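Long-range contacts in Xaa-Pro dipeptidase (Mycobacterium tuberculosis, PDB 5E2C), which is probably a metal-dependent exopeptidase that removes residues from the N-terminal end of peptides, represented here by its creatinase/prolidase-type N-terminal domain alone: residues A[90-98]-A[116-127]; A[32-40]-A[52-62]. One frame throughout, in Å; residues are numbered along the deposited sequence.

Interaction 1: A[90-98]-A[116-127]; sequences VGKLGFESH and NTELVRASGTVE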
ATOM      1  N   VAL A  90      16.946   6.688 -15.561  1.00 16.40           N
ATOM      2  CA  VAL A  90      15.519   6.726 -15.854  1.00 15.22           C
ATOM      3  C   VAL A  90      14.911   8.028 -15.333  1.00 14.89           C
ATOM      4  O   VAL A  90      15.011   8.314 -14.162  1.00 17.88           O
ATOM      5  CB  VAL A  90      14.850   5.484 -15.210  1.00 13.96           C
ATOM      6  CG1 VAL A  90      13.336   5.597 -15.179  1.00 14.79           C
ATOM      7  CG2 VAL A  90      15.270   4.252 -15.975  1.00 14.97           C
ATOM      8  N   GLY A  91      14.292   8.820 -16.205  1.00 18.34           N
ATOM      9  CA  GLY A  91      13.691  10.095 -15.789  1.00 18.33           C
ATOM     10  C   GLY A  91      12.384   9.938 -15.035  1.00 17.86           C
ATOM     11  O   GLY A  91      12.186  10.533 -13.972  1.00 16.83           O
ATOM     12  N   LYS A  92      11.488   9.141 -15.611  1.00 15.95           N
ATOM     13  CA  LYS A  92      10.197   8.863 -15.014  1.00 14.91           C
ATOM     14  C   LYS A  92      10.003   7.350 -14.871  1.00 12.81           C
ATOM     15  O   LYS A  92      10.004   6.611 -15.864  1.00 12.47           O
ATOM     16  CB  LYS A  92       9.087   9.499 -15.835  1.00 17.21           C
ATOM     17  CG  LYS A  92       9.195  11.021 -15.871  1.00 20.82           C
ATOM     18  CD  LYS A  92       7.947  11.633 -16.467  1.00 26.09           C
ATOM     19  CE  LYS A  92       8.002  13.156 -16.404  1.00 31.61           C
ATOM     20  NZ  LYS A  92       6.820  13.744 -17.095  1.00 33.95           N
ATOM     21  N   LEU A  93       9.845   6.912 -13.626  1.00 11.61           N
ATOM     22  CA  LEU A  93       9.703   5.483 -13.288  1.00 10.12           C
ATOM     23  C   LEU A  93       8.274   5.258 -12.809  1.00  9.75           C
ATOM     24  O   LEU A  93       7.863   5.800 -11.773  1.00 10.42           O
ATOM     25  CB  LEU A  93      10.668   5.115 -12.159  1.00 10.69           C
ATOM     26  CG  LEU A  93      10.563   3.663 -11.651  1.00 11.19           C
ATOM     27  CD1 LEU A  93      10.826   2.680 -12.765  1.00 11.10           C
ATOM     28  CD2 LEU A  93      11.513   3.421 -10.495  1.00 13.15           C
ATOM     29  N   GLY A  94       7.511   4.478 -13.566  1.00  8.58           N
ATOM     30  CA  GLY A  94       6.174   4.115 -13.157  1.00  8.79           C
ATOM     31  C   GLY A  94       6.233   3.106 -12.026  1.00  8.62           C
ATOM     32  O   GLY A  94       7.167   2.317 -11.951  1.00  9.53           O
ATOM     33  N   PHE A  95       5.254   3.160 -11.134  1.00  8.86           N
ATOM     34  CA  PHE A  95       5.107   2.136 -10.086  1.00  8.48           C
ATOM     35  C   PHE A  95       3.640   1.853  -9.878  1.00  9.00           C
ATOM     36  O   PHE A  95       2.764   2.637 -10.278  1.00  9.00           O
ATOM     37  CB  PHE A  95       5.776   2.573  -8.777  1.00  8.24           C
ATOM     38  CG  PHE A  95       5.036   3.670  -8.056  1.00  8.09           C
ATOM     39  CD1 PHE A  95       5.265   5.004  -8.379  1.00  9.17           C
ATOM     40  CD2 PHE A  95       4.127   3.377  -7.053  1.00  8.84           C
ATOM     41  CE1 PHE A  95       4.575   6.022  -7.725  1.00  8.78           C
ATOM     42  CE2 PHE A  95       3.449   4.393  -6.395  1.00  8.67           C
ATOM     43  CZ  PHE A  95       3.663   5.709  -6.738  1.00  9.02           C
ATOM     44  N   GLU A  96       3.361   0.723  -9.236  1.00  8.47           N
ATOM     45  CA  GLU A  96       1.985   0.291  -9.072  1.00  9.26           C
ATOM     46  C   GLU A  96       1.435   0.739  -7.720  1.00  8.84           C
ATOM     47  O   GLU A  96       1.579   0.078  -6.691  1.00  8.42           O
ATOM     48  CB  GLU A  96       1.874  -1.211  -9.292  1.00  9.96           C
ATOM     49  CG  GLU A  96       2.215  -1.600 -10.711  1.00 11.23           C
ATOM     50  CD  GLU A  96       2.105  -3.086 -10.970  1.00 12.23           C
ATOM     51  OE1 GLU A  96       2.778  -3.850 -10.250  1.00 12.77           O
ATOM     52  OE2 GLU A  96       1.375  -3.476 -11.914  1.00 14.32           O
ATOM     53  N   SER A  97       0.803   1.896  -7.743  1.00  8.70           N
ATOM     54  CA  SER A  97       0.240   2.491  -6.548  1.00  9.09           C
ATOM     55  C   SER A  97      -0.895   1.684  -5.925  1.00  8.06           C
ATOM     56  O   SER A  97      -1.216   1.900  -4.766  1.00  8.04           O
ATOM     57  CB  SER A  97      -0.217   3.934  -6.852  1.00  9.86           C
ATOM     58  OG  SER A  97      -1.173   3.927  -7.881  1.00 11.41           O
ATOM     59  N   HIS A  98      -1.479   0.732  -6.662  1.00  8.62           N
ATOM     60  CA  HIS A  98      -2.520  -0.130  -6.112  1.00  9.66           C
ATOM     61  C   HIS A  98      -1.988  -1.220  -5.173  1.00  9.16           C
ATOM     62  O   HIS A  98      -2.760  -1.837  -4.439  1.00 10.08           O
ATOM     63  CB  HIS A  98      -3.385  -0.754  -7.220  1.00 10.31           C
ATOM     64  CG  HIS A  98      -2.730  -1.893  -7.939  1.00 12.07           C
ATOM     65  ND1 HIS A  98      -1.766  -1.715  -8.903  1.00 12.37           N
ATOM     66  CD2 HIS A  98      -2.905  -3.235  -7.827  1.00 13.10           C
ATOM     67  CE1 HIS A  98      -1.376  -2.896  -9.361  1.00 13.42           C
ATOM     68  NE2 HIS A  98      -2.048  -3.835  -8.717  1.00 13.79           N
ATOM     69  N   ASN A 116      17.847  12.018 -10.604  1.00 25.63           N
ATOM     70  CA  ASN A 116      16.746  12.784 -11.162  1.00 28.49           C
ATOM     71  C   ASN A 116      15.757  11.808 -11.776  1.00 27.52           C
ATOM     72  O   ASN A 116      15.556  11.753 -12.991  1.00 28.81           O
ATOM     73  CB  ASN A 116      17.272  13.839 -12.130  1.00 34.88           C
ATOM     74  CG  ASN A 116      18.084  14.916 -11.408  1.00 42.21           C
ATOM     75  OD1 ASN A 116      17.566  15.615 -10.531  1.00 47.92           O
ATOM     76  ND2 ASN A 116      19.363  15.036 -11.753  1.00 48.11           N
ATOM     77  N   THR A 117      15.186  10.993 -10.900  1.00 22.77           N
ATOM     78  CA  THR A 117      14.171  10.007 -11.270  1.00 19.13           C
ATOM     79  C   THR A 117      12.922  10.329 -10.479  1.00 17.43           C
ATOM     80  O   THR A 117      12.980  10.384  -9.251  1.00 20.42           O
ATOM     81  CB  THR A 117      14.615   8.581 -10.900  1.00 18.31           C
ATOM     82  OG1 THR A 117      15.836   8.261 -11.580  1.00 19.69           O
ATOM     83  CG2 THR A 117      13.533   7.562 -11.283  1.00 18.51           C
ATOM     84  N   GLU A 118      11.808  10.553 -11.173  1.00 16.22           N
ATOM     85  CA  GLU A 118      10.520  10.812 -10.537  1.00 16.60           C
ATOM     86  C   GLU A 118       9.702   9.513 -10.526  1.00 14.40           C
ATOM     87  O   GLU A 118       9.602   8.824 -11.549  1.00 13.98           O
ATOM     88  CB  GLU A 118       9.741  11.882 -11.316  1.00 21.01           C
ATOM     89  CG  GLU A 118       8.364  12.227 -10.732  1.00 25.02           C
ATOM     90  CD  GLU A 118       7.470  13.041 -11.674  1.00 31.88           C
ATOM     91  OE1 GLU A 118       7.926  13.451 -12.758  1.00 31.91           O
ATOM     92  OE2 GLU A 118       6.283  13.267 -11.335  1.00 38.70           O
ATOM     93  N   LEU A 119       9.103   9.201  -9.383  1.00 13.57           N
ATOM     94  CA  LEU A 119       8.206   8.055  -9.270  1.00 13.11           C
ATOM     95  C   LEU A 119       6.815   8.491  -9.686  1.00 13.38           C
ATOM     96  O   LEU A 119       6.266   9.441  -9.121  1.00 16.83           O
ATOM     97  CB  LEU A 119       8.183   7.536  -7.837  1.00 13.37           C
ATOM     98  CG  LEU A 119       9.471   6.791  -7.458  1.00 12.12           C
ATOM     99  CD1 LEU A 119       9.701   6.828  -5.955  1.00 13.37           C
ATOM    100  CD2 LEU A 119       9.414   5.360  -7.983  1.00 12.02           C
ATOM    101  N   VAL A 120       6.244   7.796 -10.660  1.00 11.22           N
ATOM    102  CA  VAL A 120       4.957   8.171 -11.224  1.00 10.80           C
ATOM    103  C   VAL A 120       3.939   7.045 -11.087  1.00 11.21           C
ATOM    104  O   VAL A 120       4.199   5.909 -11.491  1.00 10.75           O
ATOM    105  CB  VAL A 120       5.117   8.526 -12.707  1.00 11.13           C
ATOM    106  CG1 VAL A 120       3.770   8.891 -13.338  1.00 11.84           C
ATOM    107  CG2 VAL A 120       6.131   9.659 -12.873  1.00 12.11           C
ATOM    108  N   ARG A 121       2.777   7.357 -10.524  1.00 12.63           N
ATOM    109  CA  ARG A 121       1.705   6.368 -10.431  1.00 11.86           C
ATOM    110  C   ARG A 121       1.363   5.811 -11.821  1.00 11.61           C
ATOM    111  O   ARG A 121       1.100   6.566 -12.781  1.00 12.20           O
ATOM    112  CB  ARG A 121       0.462   6.969  -9.779  1.00 14.00           C
ATOM    113  CG  ARG A 121       0.654   7.418  -8.334  1.00 14.06           C
ATOM    114  CD  ARG A 121      -0.453   8.400  -7.959  1.00 16.29           C
ATOM    115  NE  ARG A 121      -0.424   8.741  -6.546  1.00 17.63           N
ATOM    116  CZ  ARG A 121       0.467   9.542  -5.966  1.00 22.01           C
ATOM    117  NH1 ARG A 121       1.433  10.131  -6.674  1.00 23.64           N
ATOM    118  NH2 ARG A 121       0.386   9.765  -4.655  1.00 23.06           N
ATOM    119  N   ALA A 122       1.368   4.485 -11.931  1.00 10.25           N
ATOM    120  CA  ALA A 122       1.158   3.807 -13.202  1.00 11.36           C
ATOM    121  C   ALA A 122       0.329   2.522 -13.091  1.00 11.92           C
ATOM    122  O   ALA A 122       0.440   1.639 -13.951  1.00 13.30           O
ATOM    123  CB  ALA A 122       2.499   3.497 -13.855  1.00 12.18           C
ATOM    124  N   SER A 123      -0.521   2.413 -12.077  1.00 10.99           N
ATOM    125  CA  SER A 123      -1.361   1.213 -11.974  1.00 11.22           C
ATOM    126  C   SER A 123      -2.312   1.146 -13.157  1.00 11.70           C
ATOM    127  O   SER A 123      -2.943   2.145 -13.519  1.00 13.09           O
ATOM    128  CB  SER A 123      -2.119   1.176 -10.668  1.00 12.12           C
ATOM    129  OG  SER A 123      -1.235   0.854  -9.617  1.00 12.32           O
ATOM    130  N   GLY A 124      -2.399  -0.033 -13.766  1.00 12.05           N
ATOM    131  CA  GLY A 124      -3.249  -0.249 -14.925  1.00 11.83           C
ATOM    132  C   GLY A 124      -2.471  -0.463 -16.204  1.00 12.72           C
ATOM    133  O   GLY A 124      -3.028  -0.905 -17.205  1.00 13.48           O
ATOM    134  N   THR A 125      -1.182  -0.149 -16.183  1.00 12.62           N
ATOM    135  CA  THR A 125      -0.386  -0.215 -17.390  1.00 12.63           C
ATOM    136  C   THR A 125      -0.273  -1.664 -17.871  1.00 13.27           C
ATOM    137  O   THR A 125      -0.476  -1.949 -19.057  1.00 13.13           O
ATOM    138  CB  THR A 125       1.000   0.417 -17.189  1.00 14.57           C
ATOM    139  OG1 THR A 125       0.844   1.752 -16.698  1.00 14.01           O
ATOM    140  CG2 THR A 125       1.747   0.487 -18.496  1.00 16.10           C
ATOM    141  N   VAL A 126      -0.001  -2.587 -16.956  1.00 11.07           N
ATOM    142  CA  VAL A 126       0.121  -3.986 -17.364  1.00 12.31           C
ATOM    143  C   VAL A 126      -1.250  -4.564 -17.735  1.00 12.88           C
ATOM    144  O   VAL A 126      -1.370  -5.297 -18.708  1.00 12.50           O
ATOM    145  CB  VAL A 126       0.755  -4.845 -16.269  1.00 12.34           C
ATOM    146  CG1 VAL A 126       0.926  -6.271 -16.776  1.00 12.81           C
ATOM    147  CG2 VAL A 126       2.074  -4.236 -15.804  1.00 11.94           C
ATOM    148  N   GLU A 127      -2.270  -4.215 -16.955  1.00 13.33           N
ATOM    149  CA  GLU A 127      -3.642  -4.657 -17.196  1.00 14.39           C
ATOM    150  C   GLU A 127      -4.097  -4.270 -18.595  1.00 15.52           C
ATOM    151  O   GLU A 127      -4.837  -5.024 -19.234  1.00 15.51           O
ATOM    152  CB  GLU A 127      -4.595  -4.048 -16.153  1.00 15.50           C
ATOM    153  CG  GLU A 127      -4.476  -4.646 -14.751  1.00 16.45           C
ATOM    154  CD  GLU A 127      -3.255  -4.173 -13.949  1.00 15.94           C
ATOM    155  OE1 GLU A 127      -2.502  -3.289 -14.416  1.00 16.77           O
ATOM    156  OE2 GLU A 127      -3.068  -4.666 -12.823  1.00 17.36           O
TER
HETATM  157  O   HOH W   1      12.818  13.173 -13.784  1.00 31.46           O
HETATM  158  O   HOH W   2      -0.124  -2.207 -13.833  1.00 19.12           O
HETATM  159  O   HOH W   3      -1.896   4.498 -10.534  1.00 25.27           O

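Interaction 2: A[32-40]-A[52-62]; sequences SGFSGSNGA and LATDGRYRTQA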
ATOM      1  N   SER A  32       6.945 -12.276 -16.865  1.00 11.67           N
ATOM      2  CA  SER A  32       8.232 -12.953 -16.704  1.00 11.65           C
ATOM      3  C   SER A  32       8.131 -14.470 -16.601  1.00 11.48           C
ATOM      4  O   SER A  32       9.132 -15.144 -16.759  1.00 12.82           O
ATOM      5  CB  SER A  32       8.934 -12.444 -15.455  1.00 12.10           C
ATOM      6  OG  SER A  32       8.315 -12.961 -14.286  1.00 13.09           O
ATOM      7  N   GLY A  33       6.959 -14.991 -16.289  1.00 10.08           N
ATOM      8  CA  GLY A  33       6.806 -16.424 -16.014  1.00 11.04           C
ATOM      9  C   GLY A  33       7.211 -16.829 -14.600  1.00 10.99           C
ATOM     10  O   GLY A  33       7.031 -17.986 -14.192  1.00 12.69           O
ATOM     11  N   PHE A  34       7.709 -15.885 -13.816  1.00 10.62           N
ATOM     12  CA  PHE A  34       8.137 -16.177 -12.443  1.00 10.52           C
ATOM     13  C   PHE A  34       6.951 -16.134 -11.485  1.00 10.99           C
ATOM     14  O   PHE A  34       6.219 -15.147 -11.449  1.00 11.53           O
ATOM     15  CB  PHE A  34       9.197 -15.176 -11.998  1.00 11.24           C
ATOM     16  CG  PHE A  34       9.633 -15.352 -10.581  1.00 11.21           C
ATOM     17  CD1 PHE A  34      10.322 -16.492 -10.198  1.00 12.34           C
ATOM     18  CD2 PHE A  34       9.333 -14.398  -9.622  1.00 12.55           C
ATOM     19  CE1 PHE A  34      10.742 -16.663  -8.892  1.00 13.70           C
ATOM     20  CE2 PHE A  34       9.742 -14.565  -8.303  1.00 13.84           C
ATOM     21  CZ  PHE A  34      10.447 -15.700  -7.937  1.00 13.22           C
ATOM     22  N   SER A  35       6.780 -17.205 -10.704  1.00 11.49           N
ATOM     23  CA  SER A  35       5.599 -17.405  -9.859  1.00 12.48           C
ATOM     24  C   SER A  35       5.900 -17.398  -8.350  1.00 13.60           C
ATOM     25  O   SER A  35       5.031 -17.746  -7.549  1.00 14.48           O
ATOM     26  CB  SER A  35       4.915 -18.719 -10.242  1.00 12.43           C
ATOM     27  OG  SER A  35       5.745 -19.822  -9.956  1.00 12.94           O
ATOM     28  N   GLY A  36       7.118 -17.017  -7.964  1.00 12.83           N
ATOM     29  CA  GLY A  36       7.465 -16.925  -6.550  1.00 13.89           C
ATOM     30  C   GLY A  36       6.663 -15.863  -5.817  1.00 13.91           C
ATOM     31  O   GLY A  36       6.203 -14.880  -6.412  1.00 16.07           O
ATOM     32  N   SER A  37       6.515 -16.061  -4.513  1.00 13.85           N
ATOM     33  CA  SER A  37       5.661 -15.218  -3.685  1.00 14.75           C
ATOM     34  C   SER A  37       6.286 -13.868  -3.360  1.00 13.79           C
ATOM     35  O   SER A  37       5.638 -13.020  -2.760  1.00 16.06           O
ATOM     36  CB  SER A  37       5.349 -15.929  -2.372  1.00 18.20           C
ATOM     37  OG  SER A  37       6.481 -15.895  -1.540  1.00 20.00           O
ATOM     38  N   ASN A  38       7.560 -13.692  -3.676  1.00 13.80           N
ATOM     39  CA  ASN A  38       8.181 -12.386  -3.586  1.00 13.99           C
ATOM     40  C   ASN A  38       8.989 -12.109  -4.842  1.00 13.61           C
ATOM     41  O   ASN A  38       9.838 -12.897  -5.239  1.00 13.52           O
ATOM     42  CB  ASN A  38       9.091 -12.295  -2.369  1.00 16.21           C
ATOM     43  CG  ASN A  38       9.645 -10.895  -2.168  1.00 18.16           C
ATOM     44  OD1 ASN A  38       8.930  -9.889  -2.314  1.00 24.83           O
ATOM     45  ND2 ASN A  38      10.914 -10.820  -1.869  1.00 19.18           N
ATOM     46  N   GLY A  39       8.725 -10.975  -5.468  1.00 11.33           N
ATOM     47  CA  GLY A  39       9.365 -10.675  -6.727  1.00 10.64           C
ATOM     48  C   GLY A  39       8.943  -9.324  -7.242  1.00 10.19           C
ATOM     49  O   GLY A  39       7.859  -8.839  -6.923  1.00 10.72           O
ATOM     50  N   ALA A  40       9.813  -8.718  -8.039  1.00  9.20           N
ATOM     51  CA  ALA A  40       9.500  -7.471  -8.703  1.00  8.67           C
ATOM     52  C   ALA A  40      10.261  -7.461 -10.019  1.00  8.16           C
ATOM     53  O   ALA A  40      11.240  -8.179 -10.200  1.00  8.56           O
ATOM     54  CB  ALA A  40       9.888  -6.284  -7.832  1.00  8.82           C
ATOM     55  N   LEU A  52      14.673  -8.920 -13.235  1.00 10.36           N
ATOM     56  CA  LEU A  52      13.836  -9.538 -12.201  1.00 10.76           C
ATOM     57  C   LEU A  52      14.601  -9.517 -10.886  1.00 10.85           C
ATOM     58  O   LEU A  52      15.796  -9.747 -10.878  1.00 12.17           O
ATOM     59  CB  LEU A  52      13.500 -10.979 -12.591  1.00 10.59           C
ATOM     60  CG  LEU A  52      12.614 -11.784 -11.643  1.00 10.88           C
ATOM     61  CD1 LEU A  52      11.184 -11.277 -11.682  1.00 11.43           C
ATOM     62  CD2 LEU A  52      12.644 -13.244 -12.072  1.00 12.74           C
ATOM     63  N   ALA A  53      13.921  -9.199  -9.790  1.00 10.42           N
ATOM     64  CA  ALA A  53      14.494  -9.312  -8.460  1.00  9.45           C
ATOM     65  C   ALA A  53      13.611 -10.189  -7.589  1.00  9.72           C
ATOM     66  O   ALA A  53      12.371 -10.068  -7.586  1.00 10.06           O
ATOM     67  CB  ALA A  53      14.679  -7.948  -7.816  1.00  9.92           C
ATOM     68  N   THR A  54      14.261 -11.082  -6.857  1.00  9.44           N
ATOM     69  CA  THR A  54      13.588 -11.911  -5.865  1.00 10.46           C
ATOM     70  C   THR A  54      14.546 -12.177  -4.721  1.00 12.24           C
ATOM     71  O   THR A  54      15.652 -11.670  -4.714  1.00 12.25           O
ATOM     72  CB  THR A  54      13.046 -13.216  -6.488  1.00 11.51           C
ATOM     73  OG1 THR A  54      12.256 -13.910  -5.515  1.00 12.35           O
ATOM     74  CG2 THR A  54      14.168 -14.112  -6.960  1.00 11.60           C
ATOM     75  N   ASP A  55      14.118 -12.923  -3.722  1.00 15.03           N
ATOM     76  CA  ASP A  55      15.015 -13.229  -2.610  1.00 16.36           C
ATOM     77  C   ASP A  55      15.602 -14.640  -2.747  1.00 15.93           C
ATOM     78  O   ASP A  55      15.255 -15.387  -3.663  1.00 14.61           O
ATOM     79  CB  ASP A  55      14.312 -12.994  -1.274  1.00 20.19           C
ATOM     80  CG  ASP A  55      13.104 -13.886  -1.074  1.00 20.21           C
ATOM     81  OD1 ASP A  55      13.305 -15.079  -0.860  1.00 20.42           O
ATOM     82  OD2 ASP A  55      11.955 -13.385  -1.077  1.00 23.69           O
ATOM     83  N   GLY A  56      16.515 -14.980  -1.851  1.00 15.34           N
ATOM     84  CA  GLY A  56      17.278 -16.232  -1.939  1.00 16.19           C
ATOM     85  C   GLY A  56      16.461 -17.523  -1.956  1.00 16.02           C
ATOM     86  O   GLY A  56      16.925 -18.534  -2.477  1.00 17.10           O
ATOM     87  N   ARG A  57      15.247 -17.486  -1.413  1.00 16.61           N
ATOM     88  CA  ARG A  57      14.360 -18.663  -1.395  1.00 16.40           C
ATOM     89  C   ARG A  57      14.069 -19.115  -2.834  1.00 15.77           C
ATOM     90  O   ARG A  57      13.824 -20.291  -3.093  1.00 15.32           O
ATOM     91  CB  ARG A  57      13.033 -18.345  -0.687  1.00 17.96           C
ATOM     92  CG  ARG A  57      13.122 -17.966   0.800  1.00 18.67           C
ATOM     93  CD  ARG A  57      11.767 -17.498   1.351  1.00 19.55           C
ATOM     94  NE  ARG A  57      11.285 -16.265   0.745  1.00 19.14           N
ATOM     95  CZ  ARG A  57      10.075 -15.738   0.924  1.00 19.04           C
ATOM     96  NH1 ARG A  57       9.171 -16.326   1.693  1.00 21.64           N
ATOM     97  NH2 ARG A  57       9.755 -14.599   0.315  1.00 18.96           N
ATOM     98  N   TYR A  58      14.133 -18.172  -3.770  1.00 14.54           N
ATOM     99  CA  TYR A  58      13.670 -18.381  -5.133  1.00 14.50           C
ATOM    100  C   TYR A  58      14.751 -18.338  -6.209  1.00 13.78           C
ATOM    101  O   TYR A  58      14.433 -18.231  -7.409  1.00 14.05           O
ATOM    102  CB  TYR A  58      12.617 -17.324  -5.441  1.00 14.74           C
ATOM    103  CG  TYR A  58      11.375 -17.499  -4.611  1.00 13.21           C
ATOM    104  CD1 TYR A  58      10.595 -18.639  -4.738  1.00 14.15           C
ATOM    105  CD2 TYR A  58      10.990 -16.539  -3.684  1.00 14.52           C
ATOM    106  CE1 TYR A  58       9.456 -18.798  -3.991  1.00 14.87           C
ATOM    107  CE2 TYR A  58       9.855 -16.703  -2.913  1.00 15.46           C
ATOM    108  CZ  TYR A  58       9.101 -17.845  -3.068  1.00 14.67           C
ATOM    109  OH  TYR A  58       7.970 -18.002  -2.318  1.00 20.36           O
ATOM    110  N   ARG A  59      16.015 -18.400  -5.803  1.00 15.02           N
ATOM    111  CA  ARG A  59      17.124 -18.354  -6.746  1.00 17.23           C
ATOM    112  C   ARG A  59      17.026 -19.425  -7.828  1.00 16.87           C
ATOM    113  O   ARG A  59      17.141 -19.125  -9.012  1.00 16.46           O
ATOM    114  CB  ARG A  59      18.464 -18.476  -6.020  1.00 20.09           C
ATOM    115  CG  ARG A  59      19.665 -18.252  -6.923  1.00 23.29           C
ATOM    116  CD  ARG A  59      20.950 -18.663  -6.229  1.00 28.26           C
ATOM    117  NE  ARG A  59      21.164 -17.883  -5.015  1.00 31.85           N
ATOM    118  CZ  ARG A  59      21.775 -16.699  -4.958  1.00 33.05           C
ATOM    119  NH1 ARG A  59      22.267 -16.119  -6.052  1.00 36.32           N
ATOM    120  NH2 ARG A  59      21.902 -16.089  -3.784  1.00 33.90           N
ATOM    121  N   THR A  60      16.811 -20.666  -7.413  0.50 16.25           N
ATOM    122  CA  THR A  60      16.704 -21.772  -8.360  0.50 16.44           C
ATOM    123  C   THR A  60      15.470 -21.630  -9.257  0.50 14.39           C
ATOM    124  O   THR A  60      15.543 -21.847 -10.470  0.50 15.03           O
ATOM    125  CB  THR A  60      16.662 -23.112  -7.607  0.50 17.25           C
ATOM    126  OG1 THR A  60      17.912 -23.314  -6.935  0.50 22.35           O
ATOM    127  CG2 THR A  60      16.411 -24.247  -8.563  0.50 17.96           C
ATOM    128  N   GLN A  61      14.352 -21.238  -8.661  1.00 14.06           N
ATOM    129  CA  GLN A  61      13.086 -21.105  -9.389  1.00 13.42           C
ATOM    130  C   GLN A  61      13.138 -19.990 -10.424  1.00 12.63           C
ATOM    131  O   GLN A  61      12.638 -20.145 -11.531  1.00 12.11           O
ATOM    132  CB  GLN A  61      11.926 -20.850  -8.433  1.00 13.74           C
ATOM    133  CG  GLN A  61      10.561 -20.841  -9.104  1.00 14.21           C
ATOM    134  CD  GLN A  61       9.418 -20.842  -8.114  1.00 16.55           C
ATOM    135  OE1 GLN A  61       9.521 -21.423  -7.020  1.00 18.82           O
ATOM    136  NE2 GLN A  61       8.317 -20.212  -8.482  1.00 15.82           N
ATOM    137  N   ALA A  62      13.722 -18.854 -10.067  1.00 11.92           N
ATOM    138  CA  ALA A  62      13.833 -17.757 -11.021  1.00 12.12           C
ATOM    139  C   ALA A  62      14.737 -18.171 -12.184  1.00 12.14           C
ATOM    140  O   ALA A  62      14.502 -17.802 -13.331  1.00 12.33           O
ATOM    141  CB  ALA A  62      14.358 -16.497 -10.342  1.00 12.04           C
TER
HETATM  142  O   HOH W   4       6.984 -13.574   0.570  1.00 35.15           O

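Interaction 1: A[90-98]-A[116-127]
F95 lies against the backbone of 119-121, where two parallel strands, 92-95 and 118-121, run side by side. Its CB leaves the sheet on the side shared with L93, L119 and R121. With CG between the backbone N and the carbonyl carbon (chi1 72°), the ring leans across the neighbouring strand: CD1 lies 3.9 Å from L119 CB, CE1 3.6 Å from R121 N, and CZ 3.8 Å from R121 CG. L119 C sits at the ring's edge, R121 CA over one face. A flat, broad side chain suits such a place, since it can spread over several residues. L93 and L119 point the same way, their CD2 atoms 3.8 Å apart.

The ladder bonds alternate from E118 N to G91 O through to A122 N donating to F95 O at 2.8 Å. At its start the hydroxyl T117 OG1 donates to V90 O (2.7 Å). Beyond its end S123 OG accepts from H98 N and lies 2.7 Å from H98 ND1, meeting the imidazole at its edge; one small hydroxyl thus serves two groups. H98 NE2 makes a hydrogen bond with D24 OD2.

Helix 102-111 connects the strands and packs on F95 and L119 through L105. Strand 118-121 is outermost within this chain, strand 92-95 also pairs with strand 19-22, and R121 forms a salt bridge with D106 of the second subunit.

Interaction 2: A[32-40]-A[52-62]
The aromatic contacts centre on F34, whose ring turns an edge toward the face of Y58 in an offset edge-to-face pair, the planes at 84° and the centroids 5.8 Å apart. G36 CA lies over one face of Y58, a CH-pi contact 4.0 Å from the centroid; a glycine suits this place because a CB would run into F34 CZ. Apolar packing extends the cluster: with its CG anti to the backbone N (chi1 177°), F34 reaches L52 CD2, 4.0 Å from F34 CB, and A62 CB, 3.9 Å from F34 CE1.

Polar side chains join the rest of the loop to the turn. S37 OG and Y58 OH share a hydrogen bond of 2.7 Å. T54 OG1 donates to N38 O at 2.6 Å, while N38 ND2 donates to the anti lone pair of D55 OD2 (2.9 Å), amide and carboxylate nearly coplanar. R57 grips D55 side-on through NE and NH2, holding the carboxylate for N38, and D55 OD1 also accepts from R57 N.

In the backbone, A40 and A53 form an antiparallel hydrogen-bonded pair, each N donating to the other's O at 2.9 Å. They pair at the open end of the beta-hairpin of strands 40-44 and 51-54; the Asx turn at D55 follows the second strand and leads toward helix 59-65.

From the N terminus, the chain passes through helix 3-14, strand 19-22 and helix 25-32 before interaction 2 begins. That contact closes a short loop, with 11 residues between its segments, and ties the connection before strand 40-44 to strand 51-54 and helix 59-65. The chain then continues through strand 70-73 and helix 77-87. Interaction 1 follows, closing a second loop around the crossover helix 102-111 of a beta-alpha-beta unit. The two loops come in series, neither nesting nor crossing. Their centres lie 21 Å apart, on opposite sides of the chain's centre, yet both reach the one mixed sheet: interaction 2 through the antiparallel pair 40-44 and 51-54, interaction 1 through the parallel pair 92-95 and 118-121.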